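Local atomic coordinates of BluB-like flavoprotein (Clostridium difficile 630, PDB entry 3EO8), a protein that binds flavin mononucleotide and probably works as an oxidoreductase of the nitroreductase family. Residues A145-T150 against S160-S165. Sequence-based numbering, arbitrary orientation.
Sequences AIENFT and SCWLTS. With FMN (flavin mononucleotide), chain G.
With CG2 of I146 and CG of W162 both trans to their own backbone nitrogens (chi1 of W162 -165°), the isoleucine methyl is set squarely against the indole. I146 CG2 lies 3.3 Å from the centroid of the six-membered ring and only 7° off its normal, a CH-pi contact over the face. On the opposite face sit the dimethylbenzene methyls of the FMN isoalloxazine; C7M comes within 3.4 Å of W162 NE1, leaving the indole between helix and flavin. E147 OE1 lies at the edge in the ring plane, 3.8 Å from W162 CZ3, a buried oxygen with no hydrogen-bond partner in the model, whereas NE1 donates to Q140 OE1 of the second subunit. In the nitroreductase fold, strand 159-163 is an outermost strand of the chain's antiparallel sheet, and the 145-150 part of helix 137-155 runs nearly antiparallel to 160-163 (164° between their axes). Toward S160 the interface turns polar, yet no direct hydrogen bond crosses it. Instead, two waters bridge: one joins T150 O to S160 OG, the other T150 OG1 (3.0 Å) to the same OG. T150 OG1 also donates to I146 O at 2.7 Å, from the face of that carbonyl opposite T150 N. Beyond the strand, backbone N-H groups continue the flavin contact: T164 N donates to N5 (3.2 Å) and S165 N to O4 (3.0 Å).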
# COMPACT_ATOMS: atom_id res chain seq x y z
N ALA A 145 -3.01 3.80 -4.37
CA ALA A 145 -3.40 5.18 -4.77
C ALA A 145 -2.22 6.14 -4.83
O ALA A 145 -2.05 6.91 -5.78
CB ALA A 145 -4.49 5.72 -3.82
N ILE A 146 -1.40 6.09 -3.79
CA ILE A 146 -0.26 7.04 -3.71
C ILE A 146 0.79 6.70 -4.77
O ILE A 146 1.40 7.61 -5.39
CB ILE A 146 0.35 7.09 -2.28
CG1 ILE A 146 -0.64 7.68 -1.26
CG2 ILE A 146 1.64 7.89 -2.27
CD1 ILE A 146 -0.22 7.48 0.20
N GLU A 147 0.92 5.42 -5.12
CA GLU A 147 1.80 5.07 -6.26
C GLU A 147 1.27 5.59 -7.60
O GLU A 147 2.06 6.12 -8.36
CB GLU A 147 2.12 3.58 -6.27
CG GLU A 147 3.10 3.14 -7.35
CD GLU A 147 4.55 3.58 -7.13
OE1 GLU A 147 4.83 4.31 -6.16
OE2 GLU A 147 5.42 3.17 -7.97
N ASN A 148 -0.04 5.52 -7.84
CA ASN A 148 -0.64 6.08 -9.04
C ASN A 148 -0.40 7.60 -9.14
O ASN A 148 -0.08 8.13 -10.20
CB ASN A 148 -2.16 5.79 -9.06
CG ASN A 148 -2.51 4.41 -9.61
OD1 ASN A 148 -1.67 3.53 -9.75
ND2 ASN A 148 -3.81 4.23 -9.92
N PHE A 149 -0.53 8.29 -8.01
CA PHE A 149 -0.23 9.72 -7.89
C PHE A 149 1.24 9.95 -8.24
O PHE A 149 1.56 10.80 -9.08
CB PHE A 149 -0.48 10.19 -6.46
CG PHE A 149 -0.39 11.67 -6.24
CD1 PHE A 149 0.84 12.33 -6.26
CD2 PHE A 149 -1.54 12.41 -5.93
CE1 PHE A 149 0.92 13.72 -6.04
CE2 PHE A 149 -1.45 13.78 -5.71
CZ PHE A 149 -0.23 14.42 -5.77
N THR A 150 2.11 9.20 -7.59
CA THR A 150 3.57 9.30 -7.77
C THR A 150 4.01 9.18 -9.23
O THR A 150 4.79 10.00 -9.76
CB THR A 150 4.24 8.21 -6.94
OG1 THR A 150 3.98 8.48 -5.55
CG2 THR A 150 5.76 8.14 -7.18
N SER A 160 8.37 13.53 -6.56
CA SER A 160 7.90 13.64 -5.21
C SER A 160 8.65 12.68 -4.28
O SER A 160 9.37 11.79 -4.72
CB SER A 160 6.38 13.30 -5.17
OG SER A 160 6.14 11.90 -5.41
N CYS A 161 8.44 12.87 -2.99
CA CYS A 161 8.86 11.90 -2.01
C CYS A 161 7.66 11.64 -1.18
O CYS A 161 6.93 12.56 -0.83
CB CYS A 161 9.99 12.42 -1.12
SG CYS A 161 10.77 11.19 0.00
N TRP A 162 7.48 10.37 -0.87
CA TRP A 162 6.44 9.84 0.00
C TRP A 162 6.97 9.87 1.43
O TRP A 162 8.10 9.50 1.65
CB TRP A 162 6.26 8.41 -0.46
CG TRP A 162 5.05 7.62 -0.05
CD1 TRP A 162 4.39 7.63 1.14
CD2 TRP A 162 4.49 6.56 -0.82
NE1 TRP A 162 3.39 6.69 1.11
CE2 TRP A 162 3.44 6.02 -0.08
CE3 TRP A 162 4.75 6.06 -2.10
CZ2 TRP A 162 2.64 4.97 -0.56
CZ3 TRP A 162 3.95 5.03 -2.58
CH2 TRP A 162 2.92 4.49 -1.80
N LEU A 163 6.18 10.35 2.39
CA LEU A 163 6.61 10.41 3.78
C LEU A 163 5.63 9.79 4.73
O LEU A 163 4.44 10.10 4.72
CB LEU A 163 6.82 11.85 4.22
CG LEU A 163 7.93 12.65 3.49
CD1 LEU A 163 7.47 13.33 2.20
CD2 LEU A 163 8.54 13.69 4.47
N THR A 164 6.14 8.94 5.61
CA THR A 164 5.36 8.52 6.78
C THR A 164 6.14 8.78 8.06
O THR A 164 5.62 8.52 9.16
CB THR A 164 4.91 7.05 6.69
OG1 THR A 164 6.03 6.19 6.50
CG2 THR A 164 3.87 6.86 5.57
N SER A 165 7.35 9.30 7.97
CA SER A 165 8.21 9.44 9.15
C SER A 165 7.69 10.50 10.13
O SER A 165 8.10 10.54 11.26
CB SER A 165 9.67 9.76 8.78
OG SER A 165 9.78 10.95 8.05
N1 FMN G . 11.53 8.90 2.44
C2 FMN G . 11.85 9.91 3.31
O2 FMN G . 12.83 10.65 3.14
N3 FMN G . 11.06 10.13 4.41
C4 FMN G . 9.99 9.35 4.71
O4 FMN G . 9.30 9.61 5.72
C4A FMN G . 9.66 8.32 3.84
N5 FMN G . 8.55 7.53 4.09
C5A FMN G . 8.19 6.54 3.21
C6 FMN G . 7.06 5.79 3.48
C7 FMN G . 6.67 4.80 2.60
C7M FMN G . 5.26 4.31 2.72
C8 FMN G . 7.41 4.58 1.43
C8M FMN G . 6.79 3.80 0.30
C9 FMN G . 8.54 5.34 1.17
C9A FMN G . 8.94 6.33 2.05
N10 FMN G . 10.09 7.09 1.83
C10 FMN G . 10.41 8.12 2.69
C1' FMN G . 10.99 6.85 0.65
C2' FMN G . 11.94 5.67 0.85
O2' FMN G . 13.00 6.02 1.72
C3' FMN G . 12.51 5.27 -0.51
O3' FMN G . 11.43 4.84 -1.34
C4' FMN G . 13.60 4.20 -0.48
O4' FMN G . 14.73 4.64 0.25
C5' FMN G . 14.00 3.87 -1.92
O5' FMN G . 14.55 5.03 -2.52
P FMN G . 13.97 5.51 -3.96
O1P FMN G . 14.71 6.74 -4.39
O2P FMN G . 12.50 5.81 -3.71
O3P FMN G . 14.07 4.41 -5.00
O HOH W 1 6.70 11.39 -8.10
O HOH W 2 6.45 9.51 -4.16